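Putative integron gene cassette protein (Uncultured bacterium, PDB 3GHJ) is of unknown function but belongs to the glyoxalase/bleomycin resistance/dioxygenase superfamily, whose members bind or transform small molecules on paired beta-alpha-beta-beta-beta modules. Local coordinates at residues Val32-Lys37 and Val75-Glu80; Glu82-Gln87 and Asn132-Glu137. The protein carries 1 engineered substitution. One frame throughout, in Å; residues are numbered along the deposited sequence. Where two conformers were deposited one is given.

Contact 1 (Val32-Lys37 and Val75-Glu80); sequences VAVKVK and VVLQEE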
loop_
_atom_site.group_PDB
_atom_site.type_symbol
_atom_site.label_atom_id
_atom_site.label_comp_id
_atom_site.label_asym_id
_atom_site.label_seq_id
_atom_site.Cartn_x
_atom_site.Cartn_y
_atom_site.Cartn_z
ATOM N N VAL A 32 0.844 4.114 -0.803
ATOM C CA VAL A 32 1.571 3.734 0.396
ATOM C C VAL A 32 2.686 4.734 0.652
ATOM O O VAL A 32 3.307 5.237 -0.292
ATOM C CB VAL A 32 2.197 2.330 0.265
ATOM C CG1 VAL A 32 1.115 1.276 0.211
ATOM C CG2 VAL A 32 3.082 2.256 -0.973
ATOM N N ALA A 33 2.928 5.032 1.923
ATOM C CA ALA A 33 4.098 5.815 2.322
ATOM C C ALA A 33 5.237 4.853 2.623
ATOM O O ALA A 33 5.062 3.863 3.333
ATOM C CB ALA A 33 3.785 6.665 3.538
ATOM N N VAL A 34 6.397 5.147 2.051
ATOM C CA VAL A 34 7.571 4.283 2.167
ATOM C C VAL A 34 8.688 5.070 2.833
ATOM O O VAL A 34 9.131 6.097 2.303
ATOM C CB VAL A 34 8.043 3.823 0.780
ATOM C CG1 VAL A 34 9.217 2.863 0.909
ATOM C CG2 VAL A 34 6.889 3.149 0.024
ATOM N N LYS A 35 9.132 4.609 4.000
ATOM C CA LYS A 35 10.255 5.247 4.686
ATOM C C LYS A 35 11.557 4.881 3.997
ATOM O O LYS A 35 11.842 3.706 3.781
ATOM C CB LYS A 35 10.307 4.821 6.156
ATOM C CG LYS A 35 9.023 5.094 6.924
ATOM C CD LYS A 35 8.674 6.570 6.939
ATOM C CE LYS A 35 7.447 6.833 7.803
ATOM N NZ LYS A 35 7.168 8.291 7.932
ATOM N N VAL A 36 12.349 5.889 3.646
ATOM C CA VAL A 36 13.589 5.647 2.917
ATOM C C VAL A 36 14.788 6.271 3.620
ATOM O O VAL A 36 14.675 7.330 4.231
ATOM C CB VAL A 36 13.504 6.172 1.458
ATOM C CG1 VAL A 36 12.274 5.587 0.764
ATOM C CG2 VAL A 36 13.464 7.703 1.413
ATOM N N LYS A 37 15.935 5.615 3.508
ATOM C CA LYS A 37 17.167 6.137 4.110
ATOM C C LYS A 37 17.742 7.332 3.349
ATOM O O LYS A 37 18.331 8.234 3.949
ATOM C CB LYS A 37 18.215 5.031 4.230
ATOM C CG LYS A 37 17.903 4.008 5.319
ATOM C CD LYS A 37 18.112 4.585 6.715
ATOM C CE LYS A 37 17.891 3.526 7.789
ATOM N NZ LYS A 37 18.356 3.993 9.127
ATOM N N VAL A 75 3.205 6.162 -4.732
ATOM C CA VAL A 75 4.033 5.931 -3.563
ATOM C C VAL A 75 4.509 7.280 -3.063
ATOM O O VAL A 75 4.771 8.188 -3.854
ATOM C CB VAL A 75 5.240 5.002 -3.835
ATOM C CG1 VAL A 75 4.768 3.593 -4.172
ATOM C CG2 VAL A 75 6.125 5.565 -4.932
ATOM N N VAL A 76 4.579 7.421 -1.748
ATOM C CA VAL A 76 5.138 8.616 -1.128
ATOM C C VAL A 76 6.415 8.222 -0.401
ATOM O O VAL A 76 6.374 7.590 0.654
ATOM C CB VAL A 76 4.165 9.296 -0.136
ATOM C CG1 VAL A 76 4.746 10.645 0.315
ATOM C CG2 VAL A 76 2.789 9.479 -0.769
ATOM N N LEU A 77 7.558 8.567 -0.978
ATOM C CA LEU A 77 8.821 8.270 -0.330
ATOM C C LEU A 77 9.068 9.324 0.738
ATOM O O LEU A 77 8.933 10.518 0.475
ATOM C CB LEU A 77 9.961 8.273 -1.352
ATOM C CG LEU A 77 9.769 7.399 -2.598
ATOM C CD1 LEU A 77 10.994 7.518 -3.495
ATOM C CD2 LEU A 77 9.526 5.940 -2.223
ATOM N N GLN A 78 9.406 8.887 1.947
ATOM C CA GLN A 78 9.625 9.820 3.053
ATOM C C GLN A 78 10.957 9.510 3.703
ATOM O O GLN A 78 11.149 8.421 4.226
ATOM C CB GLN A 78 8.501 9.679 4.081
ATOM C CG GLN A 78 7.127 9.963 3.497
ATOM C CD GLN A 78 5.991 9.715 4.471
ATOM O OE1 GLN A 78 4.982 10.424 4.460
ATOM N NE2 GLN A 78 6.141 8.700 5.305
ATOM N N GLU A 79 11.888 10.455 3.660
ATOM C CA GLU A 79 13.201 10.193 4.219
ATOM C C GLU A 79 13.183 10.119 5.741
ATOM O O GLU A 79 12.654 11.008 6.413
ATOM C CB GLU A 79 14.205 11.249 3.765
ATOM C CG GLU A 79 15.647 10.870 4.035
ATOM C CD GLU A 79 16.610 11.888 3.469
ATOM O OE1 GLU A 79 16.755 12.971 4.076
ATOM O OE2 GLU A 79 17.212 11.610 2.415
ATOM N N GLU A 80 13.754 9.055 6.261
ATOM C CA GLU A 80 13.909 8.814 7.698
ATOM C C GLU A 80 15.258 8.135 7.922
ATOM O O GLU A 80 15.435 7.039 7.486
ATOM C CB GLU A 80 12.791 7.881 8.162
ATOM C CG GLU A 80 11.510 8.557 8.390
ATOM C CD GLU A 80 10.716 7.998 9.595
ATOM O OE1 GLU A 80 10.879 6.791 9.962
ATOM O OE2 GLU A 80 9.920 8.795 10.129
#
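V34 and V36 lie against L77 on the buried face of a parallel strand pair, 32-36 beside 75-79. The leucine methyl CD2 touches both valines, 4.0 Å from V34 CB and 4.1 Å from V36 CG1, and the side chains of V36 and L77 meet at about a right angle. V32 and V75 extend this row, running alongside each other, with V32 CG2 3.9 Å from V75 CG1 in one of the two conformers of each. Helix 39-49 covers the middle of the row, where Y46 touches both V34 and L77. Five nearly straight backbone hydrogen bonds join the strands, from V76 N to V32 O at 2.9 Å through to E80 N on V36 O at 2.8 Å, with CA-H...O contacts filling in between them.

The other face is looser and becomes polar toward the C-terminal ends of the strands. A33 CB rests near the Q78 amide, and beyond it K35 bends at its second torsion (chi2 -60°), which carries its aliphatic chain over Q78 toward E80. The salt bridge from K35 NZ to E80 OE2 is long, 3.6 Å, and holds for one of two E80 conformers; it lies toward solvent, where both residues are partly exposed. E79, on the valine face, forms a salt bridge with R62, and its OE2 also accepts from L39 N. Joining the first and last strands of a four-stranded 1-4-3-2 sheet, with a helix on one face, the pairing is characteristic of the beta-alpha-beta-beta-beta module of the glyoxalase/bleomycin resistance superfamily.

Contact 2 (Glu82-Gln87 and Asn132-Glu137); sequences ENWQQQ and NGHALE
The imidazole of H134 and the side chain of Q87 run alongside each other, the glutamine laid over one face of the ring. Q87 CB stands 4.0 Å from the ring centroid, close enough for a CH-pi contact, and the amide plane is turned steeply to the imidazole. With CG of H134 anti to its own carbonyl carbon (chi1 -67°), ND1 is presented to the backbone of 82-87: Q87 N donates to H134 ND1 at 3.0 Å, coming in 34° out of the ring plane. The edge of the ring meets the same chain from another quarter, with Q85 O lying in its plane 3.4 Å from H134 CE1.

W84 reaches this site by its indole, whose plane is almost parallel to the imidazole (9°). The two rings are strongly offset, with 5.6 Å between the centroid of the W84 five-membered ring and that of H134, and share little overlap. The indole instead engages by its edge: W84 NE1 makes a weak, bent hydrogen bond of 2.8 Å to N132 O, and G133 O also borders the ring in its plane. Beyond Q87 the main chains pair directly, A135 N donating to Q87 O at 2.9 Å.

H134 NE2 is hydrogen-bonded to K35 O, while the Q87 amide bonds to A33 O and K35 N. Because H134 accepts a hydrogen bond at ND1 and donates one at NE2, the rotation of its ring is held from both nitrogens, and the linker before strand 88-93 is tied to the start of strand 135-140 by directional polar bonds.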
loop_
_atom_site.group_PDB
_atom_site.type_symbol
_atom_site.label_atom_id
_atom_site.label_comp_id
_atom_site.label_asym_id
_atom_site.label_seq_id
_atom_site.Cartn_x
_atom_site.Cartn_y
_atom_site.Cartn_z
ATOM N N GLU A 82 16.749 7.292 10.861
ATOM C CA GLU A 82 16.767 6.414 12.024
ATOM C C GLU A 82 15.601 5.401 12.091
ATOM O O GLU A 82 14.607 5.563 11.442
ATOM C CB GLU A 82 16.834 7.307 13.292
ATOM C CG GLU A 82 17.954 8.424 13.219
ATOM C CD GLU A 82 18.532 8.889 14.578
ATOM O OE1 GLU A 82 17.823 8.888 15.608
ATOM O OE2 GLU A 82 19.689 9.307 14.585
ATOM N N ASN A 83 15.707 4.424 12.971
ATOM C CA ASN A 83 14.603 3.531 13.320
ATOM C C ASN A 83 14.065 2.682 12.164
ATOM O O ASN A 83 12.855 2.631 11.936
ATOM C CB ASN A 83 13.454 4.330 13.941
ATOM C CG ASN A 83 13.894 5.151 15.139
ATOM O OD1 ASN A 83 14.887 4.834 15.795
ATOM N ND2 ASN A 83 13.151 6.211 15.433
ATOM N N TRP A 84 14.959 2.006 11.450
ATOM C CA TRP A 84 14.561 1.209 10.299
ATOM C C TRP A 84 13.570 0.112 10.665
ATOM O O TRP A 84 13.748 -0.601 11.652
ATOM C CB TRP A 84 15.785 0.561 9.639
ATOM C CG TRP A 84 15.460 -0.153 8.339
ATOM C CD1 TRP A 84 15.428 0.399 7.086
ATOM C CD2 TRP A 84 15.122 -1.539 8.172
ATOM N NE1 TRP A 84 15.086 -0.554 6.157
ATOM C CE2 TRP A 84 14.905 -1.754 6.792
ATOM C CE3 TRP A 84 15.006 -2.628 9.048
ATOM C CZ2 TRP A 84 14.575 -3.009 6.275
ATOM C CZ3 TRP A 84 14.674 -3.872 8.534
ATOM C CH2 TRP A 84 14.467 -4.055 7.157
ATOM N N GLN A 85 12.492 -0.018 9.877
ATOM C CA GLN A 85 11.598 -1.133 9.978
ATOM C C GLN A 85 11.185 -1.581 8.584
ATOM O O GLN A 85 10.836 -0.780 7.798
ATOM C CB GLN A 85 10.336 -0.786 10.792
ATOM C CG GLN A 85 10.488 -1.026 12.297
ATOM C CD GLN A 85 9.149 -1.208 13.019
ATOM O OE1 GLN A 85 8.108 -1.438 12.431
ATOM N NE2 GLN A 85 9.203 -1.045 14.284
ATOM N N GLN A 86 11.233 -2.871 8.346
ATOM C CA GLN A 86 10.888 -3.388 7.034
ATOM C C GLN A 86 9.414 -3.189 6.727
ATOM O O GLN A 86 8.552 -3.436 7.575
ATOM C CB GLN A 86 11.243 -4.872 6.898
ATOM C CG GLN A 86 11.300 -5.294 5.434
ATOM C CD GLN A 86 11.762 -6.711 5.246
ATOM O OE1 GLN A 86 12.691 -6.971 4.469
ATOM N NE2 GLN A 86 11.127 -7.639 5.941
ATOM N N GLN A 87 9.143 -2.755 5.511
ATOM C CA GLN A 87 7.800 -2.667 4.998
ATOM C C GLN A 87 7.585 -3.726 3.906
ATOM O O GLN A 87 8.507 -4.179 3.308
ATOM C CB GLN A 87 7.564 -1.282 4.423
ATOM C CG GLN A 87 7.567 -0.196 5.475
ATOM C CD GLN A 87 7.367 1.190 4.923
ATOM O OE1 GLN A 87 8.167 2.033 5.108
ATOM N NE2 GLN A 87 6.250 1.404 4.293
ATOM N N ASN A 132 16.233 0.149 0.386
ATOM C CA ASN A 132 16.112 0.151 1.835
ATOM C C ASN A 132 15.908 -1.246 2.388
ATOM O O ASN A 132 15.751 -1.422 3.601
ATOM C CB ASN A 132 14.900 1.004 2.205
ATOM C CG ASN A 132 14.926 2.342 1.515
ATOM O OD1 ASN A 132 14.145 2.607 0.576
ATOM N ND2 ASN A 132 15.842 3.190 1.935
ATOM N N GLY A 133 15.865 -2.241 1.512
ATOM C CA GLY A 133 15.586 -3.592 1.944
ATOM C C GLY A 133 14.120 -3.845 2.235
ATOM O O GLY A 133 13.775 -4.853 2.845
ATOM N N HIS A 134 13.244 -2.945 1.803
ATOM C CA HIS A 134 11.831 -3.260 1.935
ATOM C C HIS A 134 11.488 -4.448 1.061
ATOM O O HIS A 134 12.138 -4.696 0.030
ATOM C CB HIS A 134 10.963 -2.059 1.583
ATOM C CG HIS A 134 11.096 -0.946 2.563
ATOM N ND1 HIS A 134 11.058 -1.156 3.924
ATOM C CD2 HIS A 134 11.301 0.382 2.385
ATOM C CE1 HIS A 134 11.224 -0.001 4.546
ATOM N NE2 HIS A 134 11.365 0.948 3.636
ATOM N N ALA A 135 10.486 -5.201 1.490
ATOM C CA ALA A 135 10.068 -6.398 0.784
ATOM C C ALA A 135 9.008 -6.031 -0.240
ATOM O O ALA A 135 7.817 -5.959 0.083
ATOM C CB ALA A 135 9.526 -7.421 1.787
ATOM N N LEU A 136 9.442 -5.773 -1.469
ATOM C CA LEU A 136 8.524 -5.437 -2.549
ATOM C C LEU A 136 8.095 -6.689 -3.294
ATOM O O LEU A 136 8.726 -7.748 -3.195
ATOM C CB LEU A 136 9.155 -4.421 -3.513
ATOM C CG LEU A 136 9.051 -2.945 -3.117
ATOM C CD1 LEU A 136 9.705 -2.692 -1.762
ATOM C CD2 LEU A 136 9.674 -2.059 -4.201
ATOM N N GLU A 137 7.011 -6.564 -4.038
ATOM C CA GLU A 137 6.412 -7.699 -4.709
ATOM C C GLU A 137 5.665 -7.211 -5.943
ATOM O O GLU A 137 5.115 -6.102 -5.947
ATOM C CB GLU A 137 5.467 -8.420 -3.735
ATOM C CG GLU A 137 4.632 -9.531 -4.341
ATOM C CD GLU A 137 3.605 -10.094 -3.378
ATOM O OE1 GLU A 137 3.673 -9.787 -2.164
ATOM O OE2 GLU A 137 2.713 -10.833 -3.841
#

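In the fold
Contact 1 is largely buried and lies within the first four-stranded sheet, whereas contact 2 is only partly buried and holds the linker between the two sheets against the start of strand 135-140 in the second. Regular main-chain bonding and aliphatic packing carry contact 1; contact 2 relies more on side-chain polar groups and rings, with less surface covered. Their centres are about 10 Å apart, and they meet along strand 28-36, whose backbone H134 and the Q87 amide reach. Thus the strand that pairs with 73-79 along one edge is met by polar groups of contact 2 along the other. Both contacts also reach the second subunit, V32 by antiparallel strand pairing and Q85 through N83 of that chain.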